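Local atomic coordinates of putidaredoxin reductase (Pseudomonas putida, PDB entry 1Q1R), a protein that uses its bound FAD to pass electrons, presumably from NADH, to putidaredoxin, which in turn supplies the cytochrome P450cam monooxygenase. Residues G216-T221 with G234-A239; F383-Q388 with V406-I411; Q291-W296 with G368-A373. All blocks are in the same frame, centred on the assembly; numbering follows the deposited sequence.

Along the chain, contact 1 comes first, then contact 3, then contact 2. Contact 1 ties the outer strands of the small antiparallel sheet 214-219, 226-231 and 236-238, about 49 Å from contact 2 and 44 Å from contact 3, centre to centre: a separate surface feature of this meander. Contacts 2 and 3 have centres about 18 Å apart and nearest atoms about 6 Å apart, without touching. Strand 370-377, used by contact 3, is followed by helix 380-391, used by contact 2. Contact 3 joins the oxidoreductase part to the C-terminal sheet and contact 2 packs two C-terminal helices, so together they probably link sheet and helices to the oxidoreductase part.

Contact 1 (G216-T221 with G234-A239); sequences GFEMST and GTRLPA
Glu218 and Arg236 form a salt bridge between the two outer strands of a three-stranded antiparallel sheet, 214-219, 226-231 and 236-238. In the glutathione reductase fold such a meander accompanies the second Rossmann-type domain; here the chain enters it after strand 207-209 and returns to the parallel sheet at strand 241-244. The bond runs from Arg236 NE to Glu218 OE1 at 2.7 Å, and an N-H...O angle of 168° makes it nearly straight. OE1 lies almost in the guanidinium plane, at its edge, and is approached on its syn side. The donor stands 32° out of the carboxylate plane, and the two flat groups are turned well away from parallel, their planes 51° apart. The side chains cross at about a right angle. Arg236 CG is anti to the backbone N, and the chain stays extended to NE, which carries the guanidinium across to the acid, whose own bond from CA to CB already points at the opposing segment.

The strands are not direct neighbours: the nearest CA atoms, those of Glu218 and Pro238, are 8.8 Å apart. Strand 226-231 lies between them, and both side chains rest on its Ala228 and Leu230, so the ion pair bridges over the middle strand. The site is at the surface, where solvent would probably weaken the pair. The second carboxylate oxygen does not join the grip: Glu218 OE2 stays 3.9 Å from Arg236 NE.

Contact 2 (F383-Q388 with V406-I411); sequences FNQSKQ and VPLKEI
Two helices of the reductase C-terminal region meet where Gln385, on helix 380-391, lies against Leu408 and Lys409 in the first turn of helix 408-421. Pro407 occupies the N-cap position of the latter. The closest CA atoms are those of Gln385 and Lys409, at 7.2 Å. Gln385 and Leu408 run antiparallel alongside one another, which lays the amide oxygen beside the leucine: Gln385 OE1 is 3.5 Å from Leu408 CB and 3.8 Å from its CD2. CD2 also comes within 4.1 Å of Gln385 CB. With CG anti to the carbonyl carbon (chi1 -62°) and the chain extended beyond it, the glutamine sends its amide over to the start of the opposing helix, where NE2 passes 3.5 Å from Lys409 CB.

The polar tie is indirect. A water accepts from Gln385 NE2 at 3.0 Å and from the backbone N of Lys409 at 3.1 Å. Deeper in, Leu408 CD2 reaches Ser386 OG at 4.1 Å; the hydroxyl is satisfied by Glu382 O within its own helix, and its touch on the methyl is van der Waals. Replacing Gln385 with an alanine would probably leave the bridging water without one of its donors and open a gap beside Leu408 CB. Since an amide in the opening turn of a helix has no carbonyl of a preceding turn to bond, the water serves Lys409 N as an acceptor; Gln385 NE2 donates to the same water, which thus adds a polar bridge to the apolar packing.

Contact 3 (Q291-W296 with G368-A373); sequences QLYDRW and GDRVLA
The Tyr293 ring and the Arg370 guanidinium are turned only 25° against each other, the guanidinium offset above the ring plane with Arg370 NH2 coming obliquely to Tyr293 CD2, and each group meets a backbone oxygen at its edge. At the ring edge, in its plane, is Leu372 O, which receives the phenol hydrogen: Tyr293 OH to Leu372 O is 2.6 Å, and the C=O...donor angle of 161° puts the hydroxyl nearly in line with the carbonyl. At the guanidinium edge is Leu292 O, 2.8 Å from Arg370 NH2, but the N-H...O angle of only 123° makes this bond weak. Leu372 CD2 sits on one guanidinium face, 3.9 Å above the centre, and is 4.1 Å from Tyr293 CE2, so one methyl packs on both flat groups.

This is a junction of two parts of the chain: Tyr293 lies in the turn between strands 286-290 and 295-298, on the oxidoreductase side, while Arg370 and Leu372 lie on strand 370-377 of the C-terminal five-stranded antiparallel sheet. Both partners carry a bulge. Asp294 and Arg295 face Ser290 in a G1 bulge; Leu372 and Ala373 face Tyr365 in a classic one, and the helix-like psi of Leu372 is consistent with its carbonyl being turned toward the tyrosine. That phenol oxygen also accepts from Leu343 N, so two bonds fix it. Ile390 of helix 380-391 packs on Leu292 and Tyr293.

Arg370 stretches straight out from its strand, CG trans to N, and spans the gap to the turn. Other positive groups are near, with Arg393 close to its NE and Arg295 NH1 6.7 Å from Arg370 NH2, which would probably raise the positive potential around this guanidinium.

Contact 1 (G216-T221 with G234-A239)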
loop_
_atom_site.group_PDB
_atom_site.type_symbol
_atom_site.label_atom_id
_atom_site.label_comp_id
_atom_site.label_asym_id
_atom_site.label_seq_id
_atom_site.Cartn_x
_atom_site.Cartn_y
_atom_site.Cartn_z
ATOM N N GLY A 216 -18.560 -16.904 10.814
ATOM C CA GLY A 216 -19.435 -16.001 11.541
ATOM C C GLY A 216 -18.915 -15.518 12.878
ATOM O O GLY A 216 -17.749 -15.730 13.225
ATOM N N PHE A 217 -19.788 -14.871 13.646
ATOM C CA PHE A 217 -19.394 -14.340 14.946
ATOM C C PHE A 217 -20.483 -14.477 16.001
ATOM O O PHE A 217 -21.662 -14.630 15.682
ATOM C CB PHE A 217 -19.049 -12.844 14.837
ATOM C CG PHE A 217 -18.077 -12.509 13.743
ATOM C CD1 PHE A 217 -18.508 -12.363 12.430
ATOM C CD2 PHE A 217 -16.728 -12.337 14.028
ATOM C CE1 PHE A 217 -17.605 -12.048 11.412
ATOM C CE2 PHE A 217 -15.819 -12.024 13.023
ATOM C CZ PHE A 217 -16.259 -11.879 11.711
ATOM N N GLU A 218 -20.069 -14.422 17.261
ATOM C CA GLU A 218 -21.004 -14.448 18.376
ATOM C C GLU A 218 -20.904 -13.019 18.898
ATOM O O GLU A 218 -19.824 -12.421 18.851
ATOM C CB GLU A 218 -20.563 -15.440 19.451
ATOM C CG GLU A 218 -20.488 -16.870 18.953
ATOM C CD GLU A 218 -20.145 -17.864 20.042
ATOM O OE1 GLU A 218 -19.393 -17.510 20.972
ATOM O OE2 GLU A 218 -20.618 -19.017 19.954
ATOM N N MET A 219 -22.016 -12.464 19.365
ATOM C CA MET A 219 -22.017 -11.094 19.866
ATOM C C MET A 219 -22.813 -10.908 21.141
ATOM O O MET A 219 -23.721 -11.680 21.426
ATOM C CB MET A 219 -22.581 -10.160 18.806
ATOM C CG MET A 219 -21.719 -10.053 17.581
ATOM S SD MET A 219 -22.405 -8.809 16.534
ATOM C CE MET A 219 -21.912 -7.322 17.429
ATOM N N SER A 220 -22.467 -9.868 21.899
ATOM C CA SER A 220 -23.161 -9.557 23.144
ATOM C C SER A 220 -24.401 -8.736 22.802
ATOM O O SER A 220 -24.345 -7.823 21.981
ATOM C CB SER A 220 -22.246 -8.766 24.089
ATOM O OG SER A 220 -21.785 -7.575 23.471
ATOM N N THR A 221 -25.519 -9.068 23.435
ATOM C CA THR A 221 -26.781 -8.385 23.180
ATOM C C THR A 221 -26.830 -6.941 23.681
ATOM O O THR A 221 -27.325 -6.053 22.988
ATOM C CB THR A 221 -27.960 -9.173 23.807
ATOM O OG1 THR A 221 -29.199 -8.558 23.440
ATOM C CG2 THR A 221 -27.837 -9.197 25.330
ATOM N N GLY A 234 -15.656 -25.290 12.705
ATOM C CA GLY A 234 -16.233 -25.382 14.039
ATOM C C GLY A 234 -15.429 -24.815 15.197
ATOM O O GLY A 234 -15.853 -24.904 16.352
ATOM N N THR A 235 -14.274 -24.229 14.907
ATOM C CA THR A 235 -13.445 -23.667 15.964
ATOM C C THR A 235 -13.999 -22.337 16.471
ATOM O O THR A 235 -14.306 -21.446 15.682
ATOM C CB THR A 235 -12.005 -23.415 15.476
ATOM O OG1 THR A 235 -11.477 -24.609 14.884
ATOM C CG2 THR A 235 -11.122 -23.002 16.646
ATOM N N ARG A 236 -14.140 -22.211 17.787
ATOM C CA ARG A 236 -14.613 -20.959 18.365
ATOM C C ARG A 236 -13.415 -20.207 18.934
ATOM O O ARG A 236 -12.704 -20.713 19.803
ATOM C CB ARG A 236 -15.631 -21.196 19.487
ATOM C CG ARG A 236 -15.958 -19.915 20.277
ATOM C CD ARG A 236 -17.025 -20.133 21.346
ATOM N NE ARG A 236 -17.337 -18.903 22.079
ATOM C CZ ARG A 236 -16.621 -18.425 23.093
ATOM N NH1 ARG A 236 -15.538 -19.067 23.514
ATOM N NH2 ARG A 236 -16.985 -17.298 23.692
ATOM N N LEU A 237 -13.190 -18.999 18.437
ATOM C CA LEU A 237 -12.083 -18.187 18.919
ATOM C C LEU A 237 -12.649 -16.997 19.686
ATOM O O LEU A 237 -13.193 -16.073 19.087
ATOM C CB LEU A 237 -11.239 -17.690 17.740
ATOM C CG LEU A 237 -10.544 -18.763 16.894
ATOM C CD1 LEU A 237 -9.986 -18.132 15.633
ATOM C CD2 LEU A 237 -9.442 -19.424 17.704
ATOM N N PRO A 238 -12.542 -17.012 21.026
ATOM C CA PRO A 238 -13.062 -15.896 21.821
ATOM C C PRO A 238 -12.244 -14.656 21.479
ATOM O O PRO A 238 -11.027 -14.742 21.331
ATOM C CB PRO A 238 -12.845 -16.368 23.254
ATOM C CG PRO A 238 -11.583 -17.183 23.141
ATOM C CD PRO A 238 -11.827 -17.982 21.876
ATOM N N ALA A 239 -12.902 -13.510 21.342
ATOM C CA ALA A 239 -12.184 -12.294 20.986
ATOM C C ALA A 239 -12.702 -11.041 21.671
ATOM O O ALA A 239 -13.907 -10.868 21.844
ATOM C CB ALA A 239 -12.228 -12.097 19.476
#

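Contact 2 (F383-Q388 with V406-I411)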
loop_
_atom_site.group_PDB
_atom_site.type_symbol
_atom_site.label_atom_id
_atom_site.label_comp_id
_atom_site.label_asym_id
_atom_site.label_seq_id
_atom_site.Cartn_x
_atom_site.Cartn_y
_atom_site.Cartn_z
ATOM N N PHE A 383 19.573 -4.484 -0.805
ATOM C CA PHE A 383 18.294 -4.011 -1.326
ATOM C C PHE A 383 18.571 -2.930 -2.376
ATOM O O PHE A 383 18.075 -2.989 -3.502
ATOM C CB PHE A 383 17.427 -3.426 -0.208
ATOM C CG PHE A 383 16.164 -2.788 -0.707
ATOM C CD1 PHE A 383 15.158 -3.563 -1.278
ATOM C CD2 PHE A 383 16.000 -1.407 -0.654
ATOM C CE1 PHE A 383 14.008 -2.972 -1.795
ATOM C CE2 PHE A 383 14.855 -0.805 -1.169
ATOM C CZ PHE A 383 13.858 -1.591 -1.742
ATOM N N ASN A 384 19.368 -1.938 -2.000
ATOM C CA ASN A 384 19.706 -0.865 -2.927
ATOM C C ASN A 384 20.391 -1.433 -4.168
ATOM O O ASN A 384 20.101 -1.027 -5.292
ATOM C CB ASN A 384 20.612 0.156 -2.241
ATOM C CG ASN A 384 19.839 1.126 -1.364
ATOM O OD1 ASN A 384 20.410 1.788 -0.494
ATOM N ND2 ASN A 384 18.536 1.229 -1.602
ATOM N N GLN A 385 21.292 -2.387 -3.967
ATOM C CA GLN A 385 21.990 -2.993 -5.093
ATOM C C GLN A 385 21.017 -3.768 -5.975
ATOM O O GLN A 385 21.162 -3.788 -7.196
ATOM C CB GLN A 385 23.103 -3.920 -4.592
ATOM C CG GLN A 385 24.171 -3.196 -3.793
ATOM C CD GLN A 385 25.192 -4.136 -3.182
ATOM O OE1 GLN A 385 24.835 -5.100 -2.505
ATOM N NE2 GLN A 385 26.472 -3.851 -3.409
ATOM N N SER A 386 20.021 -4.395 -5.356
ATOM C CA SER A 386 19.035 -5.170 -6.102
ATOM C C SER A 386 18.138 -4.290 -6.969
ATOM O O SER A 386 17.675 -4.725 -8.023
ATOM C CB SER A 386 18.181 -6.013 -5.150
ATOM O OG SER A 386 18.967 -7.008 -4.511
ATOM N N LYS A 387 17.887 -3.060 -6.526
ATOM C CA LYS A 387 17.061 -2.135 -7.302
ATOM C C LYS A 387 17.722 -1.924 -8.653
ATOM O O LYS A 387 17.067 -1.913 -9.693
ATOM C CB LYS A 387 16.957 -0.773 -6.615
ATOM C CG LYS A 387 16.015 -0.686 -5.438
ATOM C CD LYS A 387 15.989 0.761 -4.959
ATOM C CE LYS A 387 14.900 1.018 -3.945
ATOM N NZ LYS A 387 14.927 2.445 -3.505
ATOM N N GLN A 388 19.037 -1.744 -8.616
ATOM C CA GLN A 388 19.828 -1.526 -9.817
ATOM C C GLN A 388 19.729 -2.727 -10.761
ATOM O O GLN A 388 19.575 -2.566 -11.971
ATOM C CB GLN A 388 21.284 -1.277 -9.417
ATOM C CG GLN A 388 22.223 -0.964 -10.564
ATOM C CD GLN A 388 23.658 -0.769 -10.100
ATOM O OE1 GLN A 388 24.540 -0.432 -10.895
ATOM N NE2 GLN A 388 23.900 -0.985 -8.807
ATOM N N VAL A 406 30.863 -14.153 -2.322
ATOM C CA VAL A 406 30.996 -13.276 -3.485
ATOM C C VAL A 406 30.083 -12.061 -3.321
ATOM O O VAL A 406 28.864 -12.175 -3.441
ATOM C CB VAL A 406 30.594 -14.013 -4.781
ATOM C CG1 VAL A 406 30.783 -13.102 -5.976
ATOM C CG2 VAL A 406 31.418 -15.288 -4.936
ATOM N N PRO A 407 30.661 -10.882 -3.040
ATOM C CA PRO A 407 29.867 -9.663 -2.864
ATOM C C PRO A 407 28.954 -9.366 -4.053
ATOM O O PRO A 407 29.343 -9.521 -5.214
ATOM C CB PRO A 407 30.930 -8.587 -2.659
ATOM C CG PRO A 407 32.031 -9.342 -1.976
ATOM C CD PRO A 407 32.090 -10.610 -2.800
ATOM N N LEU A 408 27.734 -8.934 -3.753
ATOM C CA LEU A 408 26.757 -8.623 -4.786
ATOM C C LEU A 408 27.296 -7.528 -5.702
ATOM O O LEU A 408 27.041 -7.534 -6.907
ATOM C CB LEU A 408 25.440 -8.191 -4.133
ATOM C CG LEU A 408 24.160 -8.289 -4.964
ATOM C CD1 LEU A 408 24.021 -9.683 -5.565
ATOM C CD2 LEU A 408 22.962 -7.972 -4.070
ATOM N N LYS A 409 28.059 -6.604 -5.130
ATOM C CA LYS A 409 28.646 -5.512 -5.897
ATOM C C LYS A 409 29.500 -6.060 -7.044
ATOM O O LYS A 409 29.446 -5.553 -8.160
ATOM C CB LYS A 409 29.524 -4.639 -4.997
ATOM C CG LYS A 409 30.135 -3.437 -5.715
ATOM C CD LYS A 409 31.426 -2.968 -5.044
ATOM C CE LYS A 409 31.211 -2.575 -3.591
ATOM N NZ LYS A 409 32.486 -2.142 -2.940
ATOM N N GLU A 410 30.286 -7.095 -6.767
ATOM C CA GLU A 410 31.140 -7.677 -7.797
ATOM C C GLU A 410 30.352 -8.479 -8.822
ATOM O O GLU A 410 30.736 -8.546 -9.989
ATOM C CB GLU A 410 32.239 -8.537 -7.166
ATOM C CG GLU A 410 33.324 -7.705 -6.482
ATOM C CD GLU A 410 33.846 -6.565 -7.372
ATOM O OE1 GLU A 410 34.458 -6.843 -8.435
ATOM O OE2 GLU A 410 33.635 -5.383 -7.006
ATOM N N ILE A 411 29.246 -9.080 -8.394
ATOM C CA ILE A 411 28.406 -9.843 -9.309
ATOM C C ILE A 411 27.814 -8.834 -10.293
ATOM O O ILE A 411 27.720 -9.083 -11.500
ATOM C CB ILE A 411 27.267 -10.561 -8.552
ATOM C CG1 ILE A 411 27.864 -11.592 -7.587
ATOM C CG2 ILE A 411 26.321 -11.234 -9.539
ATOM C CD1 ILE A 411 26.848 -12.266 -6.674
HETATM O O HOH W 1 28.386 -5.824 -2.180
#

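Contact 3 (Q291-W296 with G368-A373)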
loop_
_atom_site.group_PDB
_atom_site.type_symbol
_atom_site.label_atom_id
_atom_site.label_comp_id
_atom_site.label_asym_id
_atom_site.label_seq_id
_atom_site.Cartn_x
_atom_site.Cartn_y
_atom_site.Cartn_z
ATOM N N GLN A 291 6.467 -1.009 -18.213
ATOM C CA GLN A 291 7.292 -1.397 -19.351
ATOM C C GLN A 291 8.392 -2.332 -18.864
ATOM O O GLN A 291 8.878 -3.182 -19.608
ATOM C CB GLN A 291 7.876 -0.155 -20.037
ATOM C CG GLN A 291 8.506 0.847 -19.095
ATOM C CD GLN A 291 8.592 2.237 -19.706
ATOM O OE1 GLN A 291 9.202 2.431 -20.762
ATOM N NE2 GLN A 291 7.974 3.216 -19.043
ATOM N N LEU A 292 8.763 -2.183 -17.599
ATOM C CA LEU A 292 9.788 -3.027 -17.005
ATOM C C LEU A 292 9.336 -4.489 -17.051
ATOM O O LEU A 292 10.133 -5.387 -17.325
ATOM C CB LEU A 292 10.044 -2.596 -15.559
ATOM C CG LEU A 292 11.206 -3.261 -14.825
ATOM C CD1 LEU A 292 12.492 -3.070 -15.622
ATOM C CD2 LEU A 292 11.342 -2.656 -13.432
ATOM N N TYR A 293 8.054 -4.727 -16.790
ATOM C CA TYR A 293 7.522 -6.086 -16.819
ATOM C C TYR A 293 6.574 -6.304 -17.994
ATOM O O TYR A 293 5.978 -7.374 -18.136
ATOM C CB TYR A 293 6.800 -6.407 -15.509
ATOM C CG TYR A 293 7.710 -6.379 -14.307
ATOM C CD1 TYR A 293 8.000 -5.181 -13.654
ATOM C CD2 TYR A 293 8.330 -7.543 -13.857
ATOM C CE1 TYR A 293 8.887 -5.142 -12.582
ATOM C CE2 TYR A 293 9.218 -7.517 -12.790
ATOM C CZ TYR A 293 9.494 -6.315 -12.158
ATOM O OH TYR A 293 10.386 -6.288 -11.111
ATOM N N ASP A 294 6.440 -5.284 -18.834
ATOM C CA ASP A 294 5.572 -5.354 -20.002
ATOM C C ASP A 294 4.187 -5.909 -19.669
ATOM O O ASP A 294 3.764 -6.921 -20.231
ATOM C CB ASP A 294 6.217 -6.222 -21.091
ATOM C CG ASP A 294 5.451 -6.181 -22.405
ATOM O OD1 ASP A 294 5.661 -7.085 -23.244
ATOM O OD2 ASP A 294 4.647 -5.240 -22.603
ATOM N N ARG A 295 3.495 -5.259 -18.736
ATOM C CA ARG A 295 2.146 -5.674 -18.363
ATOM C C ARG A 295 1.451 -4.620 -17.509
ATOM O O ARG A 295 2.099 -3.746 -16.928
ATOM C CB ARG A 295 2.157 -7.022 -17.633
ATOM C CG ARG A 295 2.677 -7.015 -16.206
ATOM C CD ARG A 295 2.237 -8.300 -15.505
ATOM N NE ARG A 295 2.742 -8.416 -14.139
ATOM C CZ ARG A 295 3.976 -8.799 -13.825
ATOM N NH1 ARG A 295 4.844 -9.110 -14.781
ATOM N NH2 ARG A 295 4.346 -8.866 -12.552
ATOM N N TRP A 296 0.125 -4.698 -17.455
ATOM C CA TRP A 296 -0.669 -3.749 -16.687
ATOM C C TRP A 296 -0.757 -4.165 -15.235
ATOM O O TRP A 296 -1.114 -5.302 -14.923
ATOM C CB TRP A 296 -2.077 -3.628 -17.275
ATOM C CG TRP A 296 -2.070 -3.117 -18.669
ATOM C CD1 TRP A 296 -1.826 -3.836 -19.804
ATOM C CD2 TRP A 296 -2.247 -1.760 -19.082
ATOM N NE1 TRP A 296 -1.837 -3.009 -20.900
ATOM C CE2 TRP A 296 -2.093 -1.727 -20.486
ATOM C CE3 TRP A 296 -2.520 -0.565 -18.402
ATOM C CZ2 TRP A 296 -2.203 -0.543 -21.226
ATOM C CZ3 TRP A 296 -2.629 0.615 -19.138
ATOM C CH2 TRP A 296 -2.471 0.614 -20.537
ATOM N N GLY A 368 13.791 -18.004 -15.155
ATOM C CA GLY A 368 14.876 -18.379 -16.038
ATOM C C GLY A 368 16.134 -17.839 -15.381
ATOM O O GLY A 368 16.494 -18.267 -14.283
ATOM N N ASP A 369 16.796 -16.894 -16.038
ATOM C CA ASP A 369 18.004 -16.292 -15.486
ATOM C C ASP A 369 17.763 -14.819 -15.179
ATOM O O ASP A 369 18.650 -14.122 -14.687
ATOM C CB ASP A 369 19.175 -16.421 -16.463
ATOM C CG ASP A 369 19.595 -17.861 -16.683
ATOM O OD1 ASP A 369 19.694 -18.621 -15.695
ATOM O OD2 ASP A 369 19.840 -18.229 -17.848
ATOM N N ARG A 370 16.557 -14.349 -15.481
ATOM C CA ARG A 370 16.200 -12.960 -15.235
ATOM C C ARG A 370 15.679 -12.777 -13.812
ATOM O O ARG A 370 14.805 -13.522 -13.359
ATOM C CB ARG A 370 15.126 -12.502 -16.222
ATOM C CG ARG A 370 14.641 -11.086 -15.956
ATOM C CD ARG A 370 13.396 -10.747 -16.752
ATOM N NE ARG A 370 12.842 -9.463 -16.332
ATOM C CZ ARG A 370 11.676 -8.976 -16.747
ATOM N NH1 ARG A 370 10.932 -9.671 -17.599
ATOM N NH2 ARG A 370 11.255 -7.795 -16.308
ATOM N N VAL A 371 16.222 -11.787 -13.111
ATOM C CA VAL A 371 15.795 -11.502 -11.747
ATOM C C VAL A 371 14.547 -10.623 -11.807
ATOM O O VAL A 371 14.583 -9.524 -12.353
ATOM C CB VAL A 371 16.901 -10.770 -10.947
ATOM C CG1 VAL A 371 16.409 -10.454 -9.539
ATOM C CG2 VAL A 371 18.155 -11.641 -10.874
ATOM N N LEU A 372 13.446 -11.122 -11.252
ATOM C CA LEU A 372 12.178 -10.392 -11.248
ATOM C C LEU A 372 12.018 -9.504 -10.023
ATOM O O LEU A 372 11.560 -8.368 -10.125
ATOM C CB LEU A 372 11.005 -11.374 -11.300
ATOM C CG LEU A 372 10.840 -12.220 -12.566
ATOM C CD1 LEU A 372 9.747 -13.258 -12.341
ATOM C CD2 LEU A 372 10.494 -11.323 -13.748
ATOM N N ALA A 373 12.389 -10.028 -8.860
ATOM C CA ALA A 373 12.264 -9.273 -7.623
ATOM C C ALA A 373 13.190 -9.820 -6.554
ATOM O O ALA A 373 13.733 -10.915 -6.684
ATOM C CB ALA A 373 10.818 -9.329 -7.125
#